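Local structure of transcriptional repressor PagR (Bacillus anthracis, 2ZKZ) at residues K40-V44 with T45-Q49; S56-S59 with Q60-K64. The protein represses transcription of the pagA and atxA genes of Bacillus anthracis as a dimeric, DNA-binding regulator of the ArsR family. All coordinates share one frame; numbering follows the deposited sequence.

Contact 1: residues K40-V44 with T45-Q49; sequences KALNV and TQIIQ
Ala41 meets Gln46 through a water, which donates to Ala41 O at 2.7 Å and accepts from Gln46 NE2 at 3.2 Å. Next along the chain, Leu42 sends CD2 against the aliphatic part and CD of Gln46, 3.8 Å from the latter, while its CB rests on Ile47 CG1. The backbone N of Asn43 is satisfied by the same glutamine: Asn43 N gives a nearly straight bond (165°) to Gln46 OE1 at 2.8 Å, lying in the carbonyl plane and on a lone pair. Gln46 reaches back this far because its CG stands beside its own backbone N (chi1 -70°) and the chain then runs on extended. With OE1 on a backbone N-H and NE2 on the water, the amide's rotation is probably set. Asn43 O in turn takes the N-H of Ile47 at 3.1 Å. Val44 opens the helical turn proper; its O accepts from Ile48 N at 2.8 Å, and its CG1 packs on Ile48 CD1 at 3.6 Å. Asn43 thus occupies the N-cap, and its backbone N-H is met by the side chain of the third residue beyond it, the bond that forms one half of a capping box, here at the entry to the first helix of the predicted helix-turn-helix.

Contact 2: residues S56-S59 with Q60-K64; sequences STVS and QHLCK
Thr57 and His61, one helical turn apart, lie side by side and point the same way, Thr57 CG2 touching His61 CE1 at 3.8 Å. The imidazole also sits near the backbone of the threonine, with Thr57 O 3.4 Å from His61 ND1, but the angle is too poor for a hydrogen bond. That carbonyl is satisfied instead by the backbone N-H of His61, at 3.2 Å between His61 N and Thr57 O. Its neighbours are used in the same i to i+4 way. Ser56 O accepts from Gln60 N at 3.2 Å, and Val58 O from Leu62 N at 3.0 Å, the straightest of the four at 169°. Ser59 O takes the N-H of Cys63 at 2.9 Å. Every carbonyl of 56-59 therefore has a donor from the next turn. These bonds run along helix 55-65, the second helix of the predicted helix-turn-helix and, as in other ArsR-family proteins, probably the recognition helix. The hydroxyl of Ser59 turns back along the helix, OG anti to its carbonyl carbon (chi1 -66°), and is hydrogen-bonded to Gln55 O. On the buried side Val58 CG1 meets Leu62 CD1 at 3.9 Å, and both side chains pack against helix 44-51. The His61 ring reaches another neighbour, helix 27-39, where it touches Met28, Arg29 and Ile32.

Contact 1 comes first along the chain and closes before contact 2 opens; their centres are about 12 Å apart. The first joins edge strand 42-43 of the three-stranded antiparallel sheet to the start of helix 44-51, whereas the second lies wholly within helix 55-65. Both belong to the ArsR-type domain and overlap the predicted DNA-binding motif, whose two helices pack directly on each other: Ile47 CG2 lies 3.5 Å from Val58 CG1, and Val44 CG2 is 3.9 Å from Leu62 CD1. One apolar seam thus ties the capped first helix to the second. This is consistent with helix 55-65 being held in a defined pose for DNA.

Contact 1: residues K40-V44 with T45-Q49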
ATOM      1  N   LYS A  40     -18.948   7.440   2.480  1.00 30.84           N
ATOM      2  CA  LYS A  40     -18.721   7.564   3.923  1.00 29.94           C
ATOM      3  C   LYS A  40     -19.189   6.408   4.804  1.00 29.59           C
ATOM      4  O   LYS A  40     -18.499   6.026   5.748  1.00 27.53           O
ATOM      5  CB  LYS A  40     -19.341   8.868   4.441  1.00 32.45           C
ATOM      6  CG  LYS A  40     -18.844  10.115   3.716  1.00 36.26           C
ATOM      7  CD  LYS A  40     -17.322  10.170   3.697  1.00 39.58           C
ATOM      8  CE  LYS A  40     -16.809  11.282   2.794  1.00 43.18           C
ATOM      9  NZ  LYS A  40     -15.331  11.185   2.571  1.00 42.29           N
ATOM     10  N   ALA A  41     -20.363   5.861   4.516  1.00 28.05           N
ATOM     11  CA  ALA A  41     -20.888   4.760   5.318  1.00 27.94           C
ATOM     12  C   ALA A  41     -21.660   3.800   4.436  1.00 26.95           C
ATOM     13  O   ALA A  41     -22.538   4.221   3.687  1.00 29.17           O
ATOM     14  CB  ALA A  41     -21.797   5.303   6.422  1.00 27.28           C
ATOM     15  N   LEU A  42     -21.337   2.512   4.531  1.00 25.10           N
ATOM     16  CA  LEU A  42     -22.005   1.497   3.718  1.00 26.24           C
ATOM     17  C   LEU A  42     -22.125   0.161   4.444  1.00 25.89           C
ATOM     18  O   LEU A  42     -21.173  -0.288   5.093  1.00 24.12           O
ATOM     19  CB  LEU A  42     -21.231   1.264   2.417  1.00 25.84           C
ATOM     20  CG  LEU A  42     -21.124   2.401   1.398  1.00 27.79           C
ATOM     21  CD1 LEU A  42     -20.091   2.022   0.326  1.00 28.89           C
ATOM     22  CD2 LEU A  42     -22.490   2.667   0.766  1.00 28.33           C
ATOM     23  N   ASN A  43     -23.291  -0.471   4.344  1.00 25.32           N
ATOM     24  CA  ASN A  43     -23.459  -1.775   4.967  1.00 27.49           C
ATOM     25  C   ASN A  43     -23.078  -2.815   3.918  1.00 27.49           C
ATOM     26  O   ASN A  43     -22.826  -2.471   2.756  1.00 25.43           O
ATOM     27  CB  ASN A  43     -24.899  -1.979   5.495  1.00 28.77           C
ATOM     28  CG  ASN A  43     -25.971  -1.816   4.425  1.00 30.80           C
ATOM     29  OD1 ASN A  43     -27.061  -1.293   4.703  1.00 33.51           O
ATOM     30  ND2 ASN A  43     -25.690  -2.278   3.221  1.00 27.90           N
ATOM     31  N   VAL A  44     -23.012  -4.075   4.328  1.00 28.56           N
ATOM     32  CA  VAL A  44     -22.629  -5.155   3.430  1.00 29.37           C
ATOM     33  C   VAL A  44     -23.474  -5.237   2.159  1.00 30.70           C
ATOM     34  O   VAL A  44     -22.938  -5.400   1.056  1.00 29.03           O
ATOM     35  CB  VAL A  44     -22.682  -6.517   4.168  1.00 32.11           C
ATOM     36  CG1 VAL A  44     -22.244  -7.640   3.237  1.00 31.57           C
ATOM     37  CG2 VAL A  44     -21.775  -6.470   5.394  1.00 34.08           C
ATOM     38  N   THR A  45     -24.788  -5.107   2.304  1.00 29.30           N
ATOM     39  CA  THR A  45     -25.677  -5.191   1.154  1.00 30.24           C
ATOM     40  C   THR A  45     -25.397  -4.097   0.126  1.00 30.57           C
ATOM     41  O   THR A  45     -25.418  -4.352  -1.075  1.00 28.49           O
ATOM     42  CB  THR A  45     -27.152  -5.127   1.595  1.00 32.06           C
ATOM     43  OG1 THR A  45     -27.407  -6.176   2.539  1.00 32.15           O
ATOM     44  CG2 THR A  45     -28.075  -5.303   0.396  1.00 33.51           C
ATOM     45  N   GLN A  46     -25.138  -2.879   0.600  1.00 29.18           N
ATOM     46  CA  GLN A  46     -24.825  -1.768  -0.291  1.00 29.81           C
ATOM     47  C   GLN A  46     -23.506  -2.041  -1.014  1.00 29.62           C
ATOM     48  O   GLN A  46     -23.339  -1.689  -2.180  1.00 30.93           O
ATOM     49  CB  GLN A  46     -24.704  -0.467   0.500  1.00 29.19           C
ATOM     50  CG  GLN A  46     -26.022   0.055   1.053  1.00 29.83           C
ATOM     51  CD  GLN A  46     -25.827   1.228   1.984  1.00 29.18           C
ATOM     52  OE1 GLN A  46     -25.200   1.099   3.034  1.00 30.31           O
ATOM     53  NE2 GLN A  46     -26.361   2.386   1.604  1.00 30.73           N
ATOM     54  N   ILE A  47     -22.572  -2.667  -0.309  1.00 29.32           N
ATOM     55  CA  ILE A  47     -21.270  -2.992  -0.878  1.00 30.17           C
ATOM     56  C   ILE A  47     -21.395  -4.108  -1.912  1.00 31.35           C
ATOM     57  O   ILE A  47     -20.812  -4.040  -2.990  1.00 31.51           O
ATOM     58  CB  ILE A  47     -20.278  -3.424   0.231  1.00 27.67           C
ATOM     59  CG1 ILE A  47     -19.977  -2.227   1.142  1.00 25.93           C
ATOM     60  CG2 ILE A  47     -18.998  -3.967  -0.397  1.00 29.01           C
ATOM     61  CD1 ILE A  47     -19.136  -2.553   2.370  1.00 24.28           C
ATOM     62  N   ILE A  48     -22.156  -5.142  -1.574  1.00 34.84           N
ATOM     63  CA  ILE A  48     -22.360  -6.255  -2.494  1.00 37.36           C
ATOM     64  C   ILE A  48     -23.003  -5.755  -3.786  1.00 38.68           C
ATOM     65  O   ILE A  48     -22.611  -6.162  -4.878  1.00 39.96           O
ATOM     66  CB  ILE A  48     -23.262  -7.334  -1.859  1.00 38.68           C
ATOM     67  CG1 ILE A  48     -22.492  -8.051  -0.749  1.00 38.51           C
ATOM     68  CG2 ILE A  48     -23.747  -8.318  -2.925  1.00 40.15           C
ATOM     69  CD1 ILE A  48     -23.346  -8.975   0.094  1.00 40.84           C
ATOM     70  N   GLN A  49     -23.975  -4.858  -3.662  1.00 39.02           N
ATOM     71  CA  GLN A  49     -24.664  -4.326  -4.833  1.00 43.12           C
ATOM     72  C   GLN A  49     -23.803  -3.363  -5.650  1.00 44.51           C
ATOM     73  O   GLN A  49     -23.984  -3.246  -6.864  1.00 44.74           O
ATOM     74  CB  GLN A  49     -25.976  -3.645  -4.416  1.00 44.23           C
ATOM     75  CG  GLN A  49     -26.902  -4.561  -3.606  1.00 46.96           C
ATOM     76  CD  GLN A  49     -28.320  -4.030  -3.482  1.00 47.27           C
ATOM     77  OE1 GLN A  49     -28.537  -2.870  -3.137  1.00 50.30           O
ATOM     78  NE2 GLN A  49     -29.295  -4.888  -3.754  1.00 49.69           N
TER
HETATM   79  O   HOH W   1     -25.109   4.795   3.215  1.00 25.74           O

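Contact 2: residues S56-S59 with Q60-K64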
ATOM      1  N   SER A  56     -20.194 -13.914  -0.237  1.00 43.13           N
ATOM      2  CA  SER A  56     -19.111 -14.671   0.371  1.00 42.02           C
ATOM      3  C   SER A  56     -17.776 -13.961   0.153  1.00 39.83           C
ATOM      4  O   SER A  56     -16.980 -13.812   1.079  1.00 38.19           O
ATOM      5  CB  SER A  56     -19.060 -16.075  -0.232  1.00 43.05           C
ATOM      6  OG  SER A  56     -17.956 -16.805   0.271  1.00 48.10           O
ATOM      7  N   THR A  57     -17.543 -13.528  -1.080  1.00 37.38           N
ATOM      8  CA  THR A  57     -16.311 -12.836  -1.430  1.00 37.85           C
ATOM      9  C   THR A  57     -16.196 -11.505  -0.693  1.00 36.56           C
ATOM     10  O   THR A  57     -15.151 -11.199  -0.122  1.00 36.86           O
ATOM     11  CB  THR A  57     -16.233 -12.575  -2.952  1.00 37.68           C
ATOM     12  OG1 THR A  57     -16.330 -13.822  -3.652  1.00 40.49           O
ATOM     13  CG2 THR A  57     -14.917 -11.906  -3.318  1.00 37.24           C
ATOM     14  N   VAL A  58     -17.276 -10.728  -0.704  1.00 36.17           N
ATOM     15  CA  VAL A  58     -17.300  -9.425  -0.048  1.00 36.31           C
ATOM     16  C   VAL A  58     -17.079  -9.537   1.455  1.00 36.83           C
ATOM     17  O   VAL A  58     -16.310  -8.767   2.029  1.00 34.86           O
ATOM     18  CB  VAL A  58     -18.639  -8.691  -0.302  1.00 36.69           C
ATOM     19  CG1 VAL A  58     -18.674  -7.390   0.469  1.00 34.70           C
ATOM     20  CG2 VAL A  58     -18.805  -8.422  -1.787  1.00 37.79           C
ATOM     21  N   SER A  59     -17.755 -10.494   2.084  1.00 35.68           N
ATOM     22  CA  SER A  59     -17.622 -10.703   3.521  1.00 35.97           C
ATOM     23  C   SER A  59     -16.187 -11.042   3.912  1.00 34.63           C
ATOM     24  O   SER A  59     -15.702 -10.596   4.950  1.00 32.93           O
ATOM     25  CB  SER A  59     -18.555 -11.828   3.987  1.00 38.19           C
ATOM     26  OG  SER A  59     -19.914 -11.457   3.827  1.00 40.84           O
ATOM     27  N   GLN A  60     -15.515 -11.841   3.089  1.00 33.05           N
ATOM     28  CA  GLN A  60     -14.139 -12.222   3.381  1.00 32.01           C
ATOM     29  C   GLN A  60     -13.210 -11.010   3.315  1.00 30.54           C
ATOM     30  O   GLN A  60     -12.309 -10.865   4.137  1.00 29.06           O
ATOM     31  CB  GLN A  60     -13.645 -13.284   2.402  1.00 34.09           C
ATOM     32  CG  GLN A  60     -12.278 -13.821   2.774  1.00 39.13           C
ATOM     33  CD  GLN A  60     -11.645 -14.651   1.677  1.00 42.29           C
ATOM     34  OE1 GLN A  60     -10.549 -15.180   1.846  1.00 48.08           O
ATOM     35  NE2 GLN A  60     -12.330 -14.766   0.544  1.00 45.01           N
ATOM     36  N   HIS A  61     -13.413 -10.153   2.318  1.00 29.92           N
ATOM     37  CA  HIS A  61     -12.596  -8.955   2.200  1.00 29.07           C
ATOM     38  C   HIS A  61     -12.831  -8.067   3.419  1.00 28.54           C
ATOM     39  O   HIS A  61     -11.880  -7.582   4.038  1.00 26.43           O
ATOM     40  CB  HIS A  61     -12.942  -8.199   0.913  1.00 29.06           C
ATOM     41  CG  HIS A  61     -12.292  -8.773  -0.307  1.00 30.31           C
ATOM     42  ND1 HIS A  61     -12.964  -8.957  -1.496  1.00 32.77           N
ATOM     43  CD2 HIS A  61     -11.029  -9.213  -0.515  1.00 27.95           C
ATOM     44  CE1 HIS A  61     -12.142  -9.490  -2.384  1.00 32.02           C
ATOM     45  NE2 HIS A  61     -10.962  -9.656  -1.813  1.00 33.74           N
ATOM     46  N   LEU A  62     -14.099  -7.858   3.772  1.00 27.36           N
ATOM     47  CA  LEU A  62     -14.417  -7.022   4.929  1.00 27.89           C
ATOM     48  C   LEU A  62     -13.817  -7.594   6.207  1.00 27.86           C
ATOM     49  O   LEU A  62     -13.329  -6.852   7.060  1.00 27.19           O
ATOM     50  CB  LEU A  62     -15.935  -6.866   5.074  1.00 26.26           C
ATOM     51  CG  LEU A  62     -16.596  -6.009   3.987  1.00 30.75           C
ATOM     52  CD1 LEU A  62     -18.112  -6.128   4.071  1.00 30.29           C
ATOM     53  CD2 LEU A  62     -16.163  -4.558   4.141  1.00 27.94           C
ATOM     54  N   CYS A  63     -13.841  -8.915   6.330  1.00 27.53           N
ATOM     55  CA  CYS A  63     -13.293  -9.576   7.506  1.00 29.57           C
ATOM     56  C   CYS A  63     -11.797  -9.288   7.629  1.00 29.56           C
ATOM     57  O   CYS A  63     -11.307  -8.930   8.697  1.00 27.71           O
ATOM     58  CB  CYS A  63     -13.531 -11.082   7.409  1.00 31.91           C
ATOM     59  SG  CYS A  63     -12.946 -11.999   8.831  1.00 39.64           S
ATOM     60  N   LYS A  64     -11.081  -9.429   6.518  1.00 27.89           N
ATOM     61  CA  LYS A  64      -9.644  -9.184   6.488  1.00 28.65           C
ATOM     62  C   LYS A  64      -9.294  -7.707   6.737  1.00 26.56           C
ATOM     63  O   LYS A  64      -8.277  -7.396   7.355  1.00 23.77           O
ATOM     64  CB  LYS A  64      -9.089  -9.605   5.128  1.00 31.12           C
ATOM     65  CG  LYS A  64      -7.740 -10.299   5.180  1.00 40.26           C
ATOM     66  CD  LYS A  64      -7.896 -11.810   5.203  1.00 43.23           C
ATOM     67  CE  LYS A  64      -6.546 -12.498   5.065  1.00 45.31           C
ATOM     68  NZ  LYS A  64      -6.686 -13.972   4.903  1.00 48.34           N
TER